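Local coordinates for ABC transporter, ATP binding protein (Sulfolobus solfataricus, PDB 1OXX), which hydrolyses ATP to power glucose uptake, serving as the nucleotide-binding subunit of the GlcSTUV ABC transporter, at residues Val9-Lys14 against Met48-Gly53; Gly60-Asp65 against Glu80-Gly85; Gln145-Ala150 against Glu166-Leu171; Ser178-Val183 against Ile204-Asp209. The protein carries 1 engineered substitution. All coordinates share one frame; numbering follows the deposited sequence.

Interaction 1 (Val9-Lys14 against Met48-Gly53); sequences VSKVFK and MRIIAG
K11 and V9 on strand 4-13 face I50 on helix 41-52 across a wide backbone gap, with K11 CA and I50 CA 9.1 Å apart, so the contact is made by side chains. It joins two building blocks of the ABC-ATPase fold: the antiparallel sheet, in which strand 4-13 lies between strands 18-28 and 61-64, and the helix that runs on from the P-loop. I50 supplies the helix side. Its CG1 lies anti to the carbonyl carbon (chi1 -75°) and chi2 is extended, which sends CD1 out as a methyl tip toward the strand, where it touches two residues. That methyl meets CB of K11, I50 CD1 to K11 CB being 4.1 Å, and rests more loosely on the valine, V9 CG1 to I50 CD1 4.4 Å. Around this small apolar contact, I50 also packs on L21 of strand 18-28 and, together with V9, on P57. Of K11 it is CB that meets the isoleucine; the rest of the chain bends at chi2 (62°), and its ammonium forms a salt bridge with D55 OD1 and a hydrogen bond to V56 O, in the loop that leaves the helix. The same lysine side chain runs within about 4 Å, nearest atoms, of that of T46, inferred to bind ATP. At the end of the helix G53, with positive phi, is the C-prime residue of a Schellman motif, in which G53 N makes a weak bond to I50 O at 3.3 Å.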
loop_
_atom_site.group_PDB
_atom_site.type_symbol
_atom_site.label_atom_id
_atom_site.label_comp_id
_atom_site.label_asym_id
_atom_site.label_seq_id
_atom_site.Cartn_x
_atom_site.Cartn_y
_atom_site.Cartn_z
ATOM N N VAL A 9 -3.769 -20.165 -3.789
ATOM C CA VAL A 9 -2.383 -20.189 -3.360
ATOM C C VAL A 9 -2.214 -20.081 -1.853
ATOM O O VAL A 9 -2.677 -19.131 -1.221
ATOM C CB VAL A 9 -1.605 -19.101 -4.026
ATOM C CG1 VAL A 9 -0.291 -18.851 -3.310
ATOM C CG2 VAL A 9 -1.398 -19.477 -5.521
ATOM N N SER A 10 -1.548 -21.086 -1.284
ATOM C CA SER A 10 -1.207 -21.080 0.125
ATOM C C SER A 10 0.297 -21.255 0.264
ATOM O O SER A 10 0.958 -21.802 -0.616
ATOM C CB SER A 10 -1.923 -22.212 0.841
ATOM O OG SER A 10 -3.323 -22.022 0.824
ATOM N N LYS A 11 0.841 -20.769 1.370
ATOM C CA LYS A 11 2.264 -20.883 1.642
ATOM C C LYS A 11 2.423 -21.058 3.149
ATOM O O LYS A 11 1.922 -20.248 3.931
ATOM C CB LYS A 11 3.037 -19.644 1.181
ATOM C CG LYS A 11 4.528 -19.749 1.420
ATOM C CD LYS A 11 5.138 -20.898 0.658
ATOM C CE LYS A 11 6.627 -20.989 0.892
ATOM N NZ LYS A 11 7.198 -22.117 0.121
ATOM N N VAL A 12 3.085 -22.143 3.537
ATOM C CA VAL A 12 3.359 -22.412 4.932
ATOM C C VAL A 12 4.856 -22.453 5.174
ATOM O O VAL A 12 5.651 -22.700 4.257
ATOM C CB VAL A 12 2.732 -23.743 5.401
ATOM C CG1 VAL A 12 1.262 -23.786 5.066
ATOM C CG2 VAL A 12 3.466 -24.924 4.805
ATOM N N PHE A 13 5.228 -22.159 6.411
ATOM C CA PHE A 13 6.598 -22.276 6.880
ATOM C C PHE A 13 6.569 -23.099 8.169
ATOM O O PHE A 13 5.494 -23.427 8.681
ATOM C CB PHE A 13 7.198 -20.896 7.144
ATOM C CG PHE A 13 7.377 -20.064 5.905
ATOM C CD1 PHE A 13 6.553 -18.981 5.658
ATOM C CD2 PHE A 13 8.362 -20.370 4.987
ATOM C CE1 PHE A 13 6.714 -18.208 4.513
ATOM C CE2 PHE A 13 8.525 -19.602 3.843
ATOM C CZ PHE A 13 7.706 -18.523 3.612
ATOM N N LYS A 14 7.749 -23.423 8.697
ATOM C CA LYS A 14 7.870 -24.166 9.944
ATOM C C LYS A 14 7.038 -25.454 9.898
ATOM O O LYS A 14 6.354 -25.831 10.845
ATOM C CB LYS A 14 7.477 -23.282 11.127
ATOM C CG LYS A 14 8.427 -22.093 11.334
ATOM C CD LYS A 14 7.823 -21.052 12.254
ATOM C CE LYS A 14 8.828 -19.974 12.614
ATOM N NZ LYS A 14 9.900 -20.517 13.479
ATOM N N MET A 48 4.856 -11.676 -2.985
ATOM C CA MET A 48 5.612 -11.118 -4.078
ATOM C C MET A 48 6.676 -12.082 -4.592
ATOM O O MET A 48 6.940 -12.173 -5.799
ATOM C CB MET A 48 6.260 -9.808 -3.635
ATOM C CG MET A 48 7.008 -9.132 -4.785
ATOM S SD MET A 48 6.712 -7.382 -5.054
ATOM C CE MET A 48 5.259 -7.468 -6.050
ATOM N N ARG A 49 7.321 -12.782 -3.662
ATOM C CA ARG A 49 8.354 -13.737 -4.027
ATOM C C ARG A 49 7.758 -14.890 -4.838
ATOM O O ARG A 49 8.407 -15.423 -5.734
ATOM C CB ARG A 49 9.067 -14.258 -2.775
ATOM C CG ARG A 49 10.046 -13.262 -2.197
ATOM C CD ARG A 49 10.668 -13.677 -0.883
ATOM N NE ARG A 49 11.611 -14.781 -0.997
ATOM C CZ ARG A 49 12.866 -14.644 -1.397
ATOM N NH1 ARG A 49 13.333 -13.452 -1.716
ATOM N NH2 ARG A 49 13.662 -15.704 -1.458
ATOM N N ILE A 50 6.521 -15.268 -4.524
ATOM C CA ILE A 50 5.854 -16.309 -5.293
ATOM C C ILE A 50 5.547 -15.802 -6.701
ATOM O O ILE A 50 5.734 -16.528 -7.690
ATOM C CB ILE A 50 4.608 -16.807 -4.552
ATOM C CG1 ILE A 50 5.050 -17.686 -3.391
ATOM C CG2 ILE A 50 3.701 -17.585 -5.476
ATOM C CD1 ILE A 50 3.937 -18.125 -2.466
ATOM N N ILE A 51 5.059 -14.570 -6.826
ATOM C CA ILE A 51 4.833 -14.028 -8.173
ATOM C C ILE A 51 6.160 -13.937 -8.945
ATOM O O ILE A 51 6.188 -14.202 -10.141
ATOM C CB ILE A 51 4.134 -12.645 -8.123
ATOM C CG1 ILE A 51 2.844 -12.697 -7.308
ATOM C CG2 ILE A 51 3.876 -12.135 -9.527
ATOM C CD1 ILE A 51 1.833 -13.709 -7.791
ATOM N N ALA A 52 7.245 -13.583 -8.263
ATOM C CA ALA A 52 8.541 -13.447 -8.938
ATOM C C ALA A 52 9.143 -14.787 -9.324
ATOM O O ALA A 52 9.893 -14.885 -10.291
ATOM C CB ALA A 52 9.513 -12.681 -8.068
ATOM N N GLY A 53 8.818 -15.829 -8.575
ATOM C CA GLY A 53 9.387 -17.138 -8.825
ATOM C C GLY A 53 10.573 -17.414 -7.907
ATOM O O GLY A 53 11.295 -18.392 -8.096
#

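Interaction 2 (Gly60-Asp65 against Glu80-Gly85)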
loop_
_atom_site.group_PDB
_atom_site.type_symbol
_atom_site.label_atom_id
_atom_site.label_comp_id
_atom_site.label_asym_id
_atom_site.label_seq_id
_atom_site.Cartn_x
_atom_site.Cartn_y
_atom_site.Cartn_z
ATOM N N GLY A 60 -1.670 -24.992 -4.335
ATOM C CA GLY A 60 -2.246 -24.066 -5.293
ATOM C C GLY A 60 -1.374 -23.854 -6.522
ATOM O O GLY A 60 -0.258 -24.368 -6.622
ATOM N N GLU A 61 -1.871 -23.030 -7.433
ATOM C CA GLU A 61 -1.242 -22.845 -8.730
ATOM C C GLU A 61 -1.138 -21.379 -9.140
ATOM O O GLU A 61 -1.977 -20.564 -8.766
ATOM C CB GLU A 61 -2.060 -23.602 -9.777
ATOM C CG GLU A 61 -2.209 -25.094 -9.471
ATOM C CD GLU A 61 -3.368 -25.418 -8.536
ATOM O OE1 GLU A 61 -4.457 -24.821 -8.688
ATOM O OE2 GLU A 61 -3.195 -26.287 -7.655
ATOM N N LEU A 62 -0.128 -21.078 -9.947
ATOM C CA LEU A 62 0.097 -19.730 -10.448
ATOM C C LEU A 62 0.314 -19.791 -11.948
ATOM O O LEU A 62 1.135 -20.573 -12.407
ATOM C CB LEU A 62 1.326 -19.142 -9.764
ATOM C CG LEU A 62 1.749 -17.729 -10.183
ATOM C CD1 LEU A 62 0.686 -16.726 -9.801
ATOM C CD2 LEU A 62 3.085 -17.351 -9.561
ATOM N N TYR A 63 -0.439 -18.988 -12.696
ATOM C CA TYR A 63 -0.352 -18.950 -14.152
ATOM C C TYR A 63 0.008 -17.553 -14.638
ATOM O O TYR A 63 -0.495 -16.567 -14.109
ATOM C CB TYR A 63 -1.700 -19.326 -14.787
ATOM C CG TYR A 63 -2.185 -20.702 -14.439
ATOM C CD1 TYR A 63 -2.843 -20.941 -13.245
ATOM C CD2 TYR A 63 -1.986 -21.771 -15.301
ATOM C CE1 TYR A 63 -3.292 -22.194 -12.925
ATOM C CE2 TYR A 63 -2.436 -23.033 -14.978
ATOM C CZ TYR A 63 -3.081 -23.229 -13.785
ATOM O OH TYR A 63 -3.547 -24.483 -13.431
ATOM N N PHE A 64 0.839 -17.487 -15.672
ATOM C CA PHE A 64 1.136 -16.245 -16.385
ATOM C C PHE A 64 0.528 -16.490 -17.750
ATOM O O PHE A 64 0.959 -17.392 -18.460
ATOM C CB PHE A 64 2.652 -16.005 -16.495
ATOM C CG PHE A 64 3.278 -15.367 -15.278
ATOM C CD1 PHE A 64 2.856 -15.653 -13.995
ATOM C CD2 PHE A 64 4.332 -14.478 -15.434
ATOM C CE1 PHE A 64 3.488 -15.054 -12.884
ATOM C CE2 PHE A 64 4.927 -13.872 -14.333
ATOM C CZ PHE A 64 4.507 -14.176 -13.061
ATOM N N ASP A 65 -0.499 -15.717 -18.094
ATOM C CA ASP A 65 -1.328 -16.023 -19.263
ATOM C C ASP A 65 -1.863 -17.455 -19.024
ATOM O O ASP A 65 -2.430 -17.683 -17.954
ATOM C CB ASP A 65 -0.561 -15.789 -20.551
ATOM C CG ASP A 65 -0.340 -14.305 -20.823
ATOM O OD1 ASP A 65 -1.096 -13.452 -20.280
ATOM O OD2 ASP A 65 0.568 -13.898 -21.575
ATOM N N GLU A 80 13.943 -16.049 -14.238
ATOM C CA GLU A 80 14.588 -15.504 -15.431
ATOM C C GLU A 80 13.808 -15.768 -16.719
ATOM O O GLU A 80 14.093 -15.158 -17.761
ATOM C CB GLU A 80 16.022 -16.026 -15.553
ATOM C CG GLU A 80 16.138 -17.516 -15.791
ATOM C CD GLU A 80 16.216 -18.313 -14.504
ATOM O OE1 GLU A 80 15.785 -17.797 -13.445
ATOM O OE2 GLU A 80 16.704 -19.464 -14.553
ATOM N N ASP A 81 12.824 -16.656 -16.656
ATOM C CA ASP A 81 12.018 -16.965 -17.830
ATOM C C ASP A 81 10.600 -16.391 -17.761
ATOM O O ASP A 81 9.785 -16.698 -18.630
ATOM C CB ASP A 81 11.928 -18.470 -18.029
ATOM C CG ASP A 81 13.265 -19.104 -18.370
ATOM O OD1 ASP A 81 14.197 -18.377 -18.772
ATOM O OD2 ASP A 81 13.461 -20.333 -18.266
ATOM N N ARG A 82 10.300 -15.578 -16.741
ATOM C CA ARG A 82 8.956 -15.021 -16.555
ATOM C C ARG A 82 8.671 -13.586 -17.057
ATOM O O ARG A 82 7.568 -13.057 -16.882
ATOM C CB ARG A 82 8.624 -15.052 -15.077
ATOM C CG ARG A 82 8.382 -16.427 -14.522
ATOM C CD ARG A 82 7.873 -16.358 -13.122
ATOM N NE ARG A 82 7.812 -17.672 -12.496
ATOM C CZ ARG A 82 7.206 -17.909 -11.340
ATOM N NH1 ARG A 82 6.579 -16.940 -10.672
ATOM N NH2 ARG A 82 7.229 -19.135 -10.851
ATOM N N LYS A 83 9.656 -12.967 -17.671
ATOM C CA LYS A 83 9.549 -11.601 -18.181
ATOM C C LYS A 83 9.144 -10.597 -17.102
ATOM O O LYS A 83 8.233 -9.793 -17.282
ATOM C CB LYS A 83 8.650 -11.510 -19.414
ATOM C CG LYS A 83 9.157 -12.360 -20.585
ATOM C CD LYS A 83 8.823 -11.744 -21.933
ATOM C CE LYS A 83 9.930 -10.807 -22.397
ATOM N NZ LYS A 83 9.950 -10.654 -23.877
ATOM N N ILE A 84 9.867 -10.661 -16.000
ATOM C CA ILE A 84 9.636 -9.826 -14.832
ATOM C C ILE A 84 10.778 -8.855 -14.592
ATOM O O ILE A 84 11.946 -9.167 -14.884
ATOM C CB ILE A 84 9.467 -10.680 -13.585
ATOM C CG1 ILE A 84 8.268 -11.601 -13.745
ATOM C CG2 ILE A 84 9.257 -9.812 -12.363
ATOM C CD1 ILE A 84 8.088 -12.562 -12.588
ATOM N N GLY A 85 10.424 -7.675 -14.136
ATOM C CA GLY A 85 11.372 -6.692 -13.647
ATOM C C GLY A 85 11.062 -6.474 -12.180
ATOM O O GLY A 85 9.895 -6.300 -11.820
#
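F64, on strand 61-64, packs its ring against R82 and I84, the tight part of the contact. I84 CD1 reaches the ring at its edge, 3.8 Å from F64 CE2, and the backbone oxygen of R82 also lies near the ring plane, R82 O to F64 CE2 being 3.8 Å. The extended R82 stem crosses the phenylalanine at about a right angle, its CD 4.0 Å from F64 CZ. The guanidinium itself is turned 65° from the ring plane, and with CZ 5.4 Å from the ring centroid any cation-pi attraction is weak at most. Beside it L62 brings CD2 to 3.7 Å from R82 NH1, while R82 NE is hydrogen-bonded to V77 O. The loose side faces solvent: E80 and D81, at the end of a 3-10 segment, and K83 are exposed, and the lysine chain leads away from the strand. An alanine at F64 is likely to open a gap beside I84 CD1 and leave the R82 stem less firmly positioned. Further out, L62 and F64 pack on I4 of strand 4-13, L62 and R82 on V69 of strand 67-71, and F64 and I84 on L161 of strand 161-165, so the contact fills the space between the antiparallel sheet and the edge of the mixed one.

Interaction 3 (Gln145-Ala150 against Glu166-Leu171); sequences QQQRVA and EPFSNL
Q147, on helix 143-155, reaches across to P167, F168 and L171 and carries the whole contact. One polar link spans it: Q147 NE2 donates to P167 O in a nearly straight bond (172°), although the modelled separation of 2.4 Å is too short to be trusted in detail. CG stands anti to the backbone N (chi1 -168°) and the chain then bends at chi2 (86°), which carries the amide to that carbonyl. Apolar groups line the same amide. L171 sets its branch against the oxygen, Q147 OE1 to L171 CG being 3.6 Å, and F168 CD2 lies 3.7 Å from Q147 NE2. Within the loop, P167 CG sits 3.5 Å above one face of the F168 ring, toward its rim. With an alanine in place of Q147, P167 O is likely to lose this donor and L171 its amide neighbour. Intraloop bonds shape the rest: two type I turns overlap, E166 to S169 and F168 to L171, and S169 OG donates to E166 OE1 at 2.5 Å, while E166 OE2 is hydrogen-bonded to H199 ND1. This meeting is characteristic of ABC ATPases: the helix that begins in the LSGGQ-type signature sequence faces the segment running from the glutamate that follows the Walker B aspartate, E166, inferred to bind ATP, into the D-loop.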
loop_
_atom_site.group_PDB
_atom_site.type_symbol
_atom_site.label_atom_id
_atom_site.label_comp_id
_atom_site.label_asym_id
_atom_site.label_seq_id
_atom_site.Cartn_x
_atom_site.Cartn_y
_atom_site.Cartn_z
ATOM N N GLN A 145 18.856 9.132 -8.109
ATOM C CA GLN A 145 19.613 8.451 -9.138
ATOM C C GLN A 145 19.737 6.954 -8.866
ATOM O O GLN A 145 19.661 6.162 -9.794
ATOM C CB GLN A 145 20.985 9.093 -9.306
ATOM C CG GLN A 145 20.895 10.460 -9.951
ATOM C CD GLN A 145 22.184 11.255 -9.900
ATOM O OE1 GLN A 145 23.074 10.972 -9.090
ATOM N NE2 GLN A 145 22.294 12.258 -10.773
ATOM N N GLN A 146 19.912 6.560 -7.602
ATOM C CA GLN A 146 19.997 5.145 -7.264
ATOM C C GLN A 146 18.670 4.475 -7.586
ATOM O O GLN A 146 18.632 3.367 -8.117
ATOM C CB GLN A 146 20.342 4.946 -5.781
ATOM C CG GLN A 146 21.740 5.412 -5.397
ATOM C CD GLN A 146 21.894 5.588 -3.905
ATOM O OE1 GLN A 146 20.922 5.446 -3.159
ATOM N NE2 GLN A 146 23.101 5.896 -3.458
ATOM N N GLN A 147 17.582 5.163 -7.277
ATOM C CA GLN A 147 16.256 4.657 -7.601
ATOM C C GLN A 147 16.109 4.425 -9.093
ATOM O O GLN A 147 15.596 3.392 -9.547
ATOM C CB GLN A 147 15.199 5.648 -7.128
ATOM C CG GLN A 147 13.803 5.087 -7.170
ATOM C CD GLN A 147 13.456 4.322 -5.909
ATOM O OE1 GLN A 147 14.148 4.441 -4.884
ATOM N NE2 GLN A 147 12.377 3.552 -5.967
ATOM N N ARG A 148 16.551 5.395 -9.873
ATOM C CA ARG A 148 16.464 5.288 -11.308
ATOM C C ARG A 148 17.371 4.188 -11.874
ATOM O O ARG A 148 16.974 3.508 -12.827
ATOM C CB ARG A 148 16.698 6.645 -11.960
ATOM C CG ARG A 148 15.576 7.615 -11.674
ATOM C CD ARG A 148 15.870 9.020 -12.091
ATOM N NE ARG A 148 14.718 9.866 -11.808
ATOM C CZ ARG A 148 13.935 10.376 -12.736
ATOM N NH1 ARG A 148 14.179 10.151 -14.017
ATOM N NH2 ARG A 148 12.897 11.121 -12.377
ATOM N N VAL A 149 18.558 3.984 -11.304
ATOM C CA VAL A 149 19.404 2.889 -11.761
ATOM C C VAL A 149 18.743 1.549 -11.451
ATOM O O VAL A 149 18.764 0.641 -12.268
ATOM C CB VAL A 149 20.788 2.964 -11.116
ATOM C CG1 VAL A 149 21.608 1.737 -11.447
ATOM C CG2 VAL A 149 21.467 4.220 -11.583
ATOM N N ALA A 150 18.131 1.432 -10.276
ATOM C CA ALA A 150 17.440 0.204 -9.901
ATOM C C ALA A 150 16.261 -0.066 -10.844
ATOM O O ALA A 150 16.012 -1.216 -11.238
ATOM C CB ALA A 150 16.959 0.277 -8.452
ATOM N N GLU A 166 7.959 -2.384 -1.555
ATOM C CA GLU A 166 8.469 -1.255 -0.774
ATOM C C GLU A 166 9.449 -0.449 -1.599
ATOM O O GLU A 166 10.542 -0.119 -1.136
ATOM C CB GLU A 166 9.190 -1.746 0.485
ATOM C CG GLU A 166 8.298 -2.376 1.522
ATOM C CD GLU A 166 7.481 -1.357 2.290
ATOM O OE1 GLU A 166 7.960 -0.213 2.449
ATOM O OE2 GLU A 166 6.369 -1.703 2.735
ATOM N N PRO A 167 9.064 -0.107 -2.819
ATOM C CA PRO A 167 10.005 0.467 -3.786
ATOM C C PRO A 167 10.507 1.873 -3.491
ATOM O O PRO A 167 11.504 2.268 -4.116
ATOM C CB PRO A 167 9.175 0.529 -5.059
ATOM C CG PRO A 167 7.809 0.708 -4.559
ATOM C CD PRO A 167 7.719 -0.248 -3.397
ATOM N N PHE A 168 9.843 2.614 -2.604
ATOM C CA PHE A 168 10.208 4.015 -2.372
ATOM C C PHE A 168 10.696 4.251 -0.968
ATOM O O PHE A 168 10.946 5.387 -0.563
ATOM C CB PHE A 168 8.996 4.906 -2.639
ATOM C CG PHE A 168 8.306 4.590 -3.915
ATOM C CD1 PHE A 168 6.993 4.185 -3.923
ATOM C CD2 PHE A 168 8.996 4.662 -5.121
ATOM C CE1 PHE A 168 6.368 3.865 -5.106
ATOM C CE2 PHE A 168 8.381 4.355 -6.281
ATOM C CZ PHE A 168 7.058 3.965 -6.282
ATOM N N SER A 169 10.847 3.169 -0.223
ATOM C CA SER A 169 11.168 3.288 1.190
ATOM C C SER A 169 12.609 3.688 1.484
ATOM O O SER A 169 12.922 4.012 2.618
ATOM C CB SER A 169 10.777 2.000 1.916
ATOM O OG SER A 169 9.397 1.721 1.691
ATOM N N ASN A 170 13.481 3.689 0.481
ATOM C CA ASN A 170 14.861 4.133 0.696
ATOM C C ASN A 170 14.971 5.645 0.573
ATOM O O ASN A 170 15.959 6.248 0.982
ATOM C CB ASN A 170 15.807 3.506 -0.331
ATOM C CG ASN A 170 16.140 2.064 -0.020
ATOM O OD1 ASN A 170 15.855 1.569 1.067
ATOM N ND2 ASN A 170 16.741 1.377 -0.986
ATOM N N LEU A 171 13.946 6.250 -0.010
ATOM C CA LEU A 171 13.961 7.667 -0.307
ATOM C C LEU A 171 13.436 8.495 0.831
ATOM O O LEU A 171 12.573 8.054 1.590
ATOM C CB LEU A 171 13.087 7.963 -1.521
ATOM C CG LEU A 171 13.543 7.389 -2.854
ATOM C CD1 LEU A 171 12.472 7.590 -3.910
ATOM C CD2 LEU A 171 14.853 8.044 -3.275
#

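Interaction 4 (Ser178-Val183 against Ile204-Asp209)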
loop_
_atom_site.group_PDB
_atom_site.type_symbol
_atom_site.label_atom_id
_atom_site.label_comp_id
_atom_site.label_asym_id
_atom_site.label_seq_id
_atom_site.Cartn_x
_atom_site.Cartn_y
_atom_site.Cartn_z
ATOM N N SER A 178 7.796 12.201 -6.433
ATOM C CA SER A 178 8.480 12.169 -7.721
ATOM C C SER A 178 8.702 10.728 -8.195
ATOM O O SER A 178 8.494 10.410 -9.363
ATOM C CB SER A 178 9.841 12.873 -7.623
ATOM O OG SER A 178 10.135 12.751 -6.243
ATOM N N ALA A 179 9.117 9.859 -7.280
ATOM C CA ALA A 179 9.418 8.473 -7.611
ATOM C C ALA A 179 8.140 7.745 -7.978
ATOM O O ALA A 179 8.130 6.929 -8.891
ATOM C CB ALA A 179 10.090 7.799 -6.443
ATOM N N ARG A 180 7.056 8.026 -7.272
ATOM C CA ARG A 180 5.788 7.389 -7.623
ATOM C C ARG A 180 5.335 7.823 -9.014
ATOM O O ARG A 180 4.820 7.017 -9.798
ATOM C CB ARG A 180 4.699 7.740 -6.609
ATOM C CG ARG A 180 4.927 7.186 -5.218
ATOM C CD ARG A 180 4.065 7.837 -4.141
ATOM N NE ARG A 180 4.361 7.294 -2.820
ATOM C CZ ARG A 180 4.551 8.027 -1.725
ATOM N NH1 ARG A 180 4.461 9.345 -1.772
ATOM N NH2 ARG A 180 4.830 7.429 -0.581
ATOM N N ALA A 181 5.502 9.106 -9.313
ATOM C CA ALA A 181 5.134 9.638 -10.618
ATOM C C ALA A 181 5.957 8.981 -11.736
ATOM O O ALA A 181 5.437 8.687 -12.804
ATOM C CB ALA A 181 5.295 11.141 -10.635
ATOM N N LEU A 182 7.233 8.731 -11.483
ATOM C CA LEU A 182 8.077 8.102 -12.479
ATOM C C LEU A 182 7.590 6.678 -12.751
ATOM O O LEU A 182 7.512 6.266 -13.900
ATOM C CB LEU A 182 9.540 8.108 -12.040
ATOM C CG LEU A 182 10.500 7.402 -12.995
ATOM C CD1 LEU A 182 10.500 8.098 -14.341
ATOM C CD2 LEU A 182 11.915 7.349 -12.418
ATOM N N VAL A 183 7.251 5.943 -11.702
ATOM C CA VAL A 183 6.765 4.574 -11.894
ATOM C C VAL A 183 5.469 4.579 -12.698
ATOM O O VAL A 183 5.284 3.730 -13.568
ATOM C CB VAL A 183 6.575 3.854 -10.552
ATOM C CG1 VAL A 183 5.737 2.595 -10.729
ATOM C CG2 VAL A 183 7.915 3.510 -9.961
ATOM N N ILE A 204 -0.119 2.883 -2.656
ATOM C CA ILE A 204 -1.304 2.293 -3.279
ATOM C C ILE A 204 -2.140 3.348 -4.002
ATOM O O ILE A 204 -2.526 3.177 -5.155
ATOM C CB ILE A 204 -2.172 1.639 -2.178
ATOM C CG1 ILE A 204 -1.450 0.446 -1.576
ATOM C CG2 ILE A 204 -3.547 1.235 -2.704
ATOM C CD1 ILE A 204 -1.097 -0.572 -2.563
ATOM N N PHE A 205 -2.442 4.442 -3.327
ATOM C CA PHE A 205 -3.263 5.473 -3.955
ATOM C C PHE A 205 -2.600 6.078 -5.183
ATOM O O PHE A 205 -3.280 6.468 -6.141
ATOM C CB PHE A 205 -3.633 6.552 -2.950
ATOM C CG PHE A 205 -4.831 6.192 -2.125
ATOM C CD1 PHE A 205 -4.676 5.657 -0.861
ATOM C CD2 PHE A 205 -6.111 6.320 -2.637
ATOM C CE1 PHE A 205 -5.780 5.291 -0.100
ATOM C CE2 PHE A 205 -7.206 5.960 -1.894
ATOM C CZ PHE A 205 -7.043 5.434 -0.619
ATOM N N ALA A 206 -1.282 6.169 -5.146
ATOM C CA ALA A 206 -0.564 6.807 -6.223
ATOM C C ALA A 206 -0.510 5.942 -7.455
ATOM O O ALA A 206 -0.606 6.450 -8.575
ATOM C CB ALA A 206 0.847 7.150 -5.773
ATOM N N ILE A 207 -0.383 4.631 -7.259
ATOM C CA ILE A 207 -0.069 3.741 -8.367
ATOM C C ILE A 207 -1.087 2.674 -8.729
ATOM O O ILE A 207 -1.186 2.301 -9.890
ATOM C CB ILE A 207 1.262 3.024 -8.048
ATOM C CG1 ILE A 207 2.420 4.023 -8.041
ATOM C CG2 ILE A 207 1.536 1.928 -9.050
ATOM C CD1 ILE A 207 3.668 3.497 -7.340
ATOM N N ALA A 208 -1.830 2.171 -7.748
ATOM C CA ALA A 208 -2.694 1.028 -7.977
ATOM C C ALA A 208 -4.114 1.405 -8.340
ATOM O O ALA A 208 -4.680 2.326 -7.755
ATOM C CB ALA A 208 -2.692 0.152 -6.730
ATOM N N ASP A 209 -4.698 0.695 -9.298
ATOM C CA ASP A 209 -6.104 0.921 -9.634
ATOM C C ASP A 209 -7.058 -0.045 -8.946
ATOM O O ASP A 209 -8.268 0.224 -8.824
ATOM C CB ASP A 209 -6.298 0.865 -11.132
ATOM C CG ASP A 209 -5.630 2.008 -11.823
ATOM O OD1 ASP A 209 -5.641 3.138 -11.273
ATOM O OD2 ASP A 209 -5.038 1.875 -12.901
#
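R180 lays its aliphatic stem alongside A206 at the nearest CA approach of the two segments, on helices 176-190 and 201-207, R180 CA to A206 CA being 6.5 Å. The chain is extended from CG to NE, and three of its carbons pass the single methyl: R180 CB is 4.0 Å, CG 4.1 Å and CD 3.7 Å from A206 CB. The charged end continues past the alanine, where NE forms a salt bridge with D203 OD2 and NH1 another with D177 OD1, so NE links the arginine to the neighbouring helix and NH1 to its own. Both helices belong to the P-loop NTPase core of the ABC domain: helix 176-190 leads into strand 193-198, and helix 201-207 follows that strand. One turn along from the arginine, V183 and I207 meet at about a right angle. With chi1 at -67° the I207 CG1 branch turns away from its own carbonyl carbon, and CD1 ends 4.1 Å from V183 CG1; both residues also pack on L194 of that strand. The same isoleucine lies beside the arginine's backbone, I207 CG1 to R180 O being 4.2 Å. Just beyond it A208 is the first residue to leave helical geometry, its amide still bonded to I204 O.

Interactions 1 and 2 both rest on the antiparallel sheet, on neighbouring strands 4-13 and 61-64, and meet at R82, whose NH1 probably hydrogen-bonds to I50 O and I51 O at the end of helix 41-52. Interactions 3 and 4 form a second pair, touching where F168 packs on I207 and R180, and L171 on A179. The first three contacts are largely buried; interaction 4 is only partly so, with its arginine forming salt bridges beyond an apolar base. Between their segments, interactions 1, 2 and 4 rely mainly on van der Waals packing, whereas interaction 3 alone has a hydrogen bond between its segments and includes a residue inferred to bind ATP.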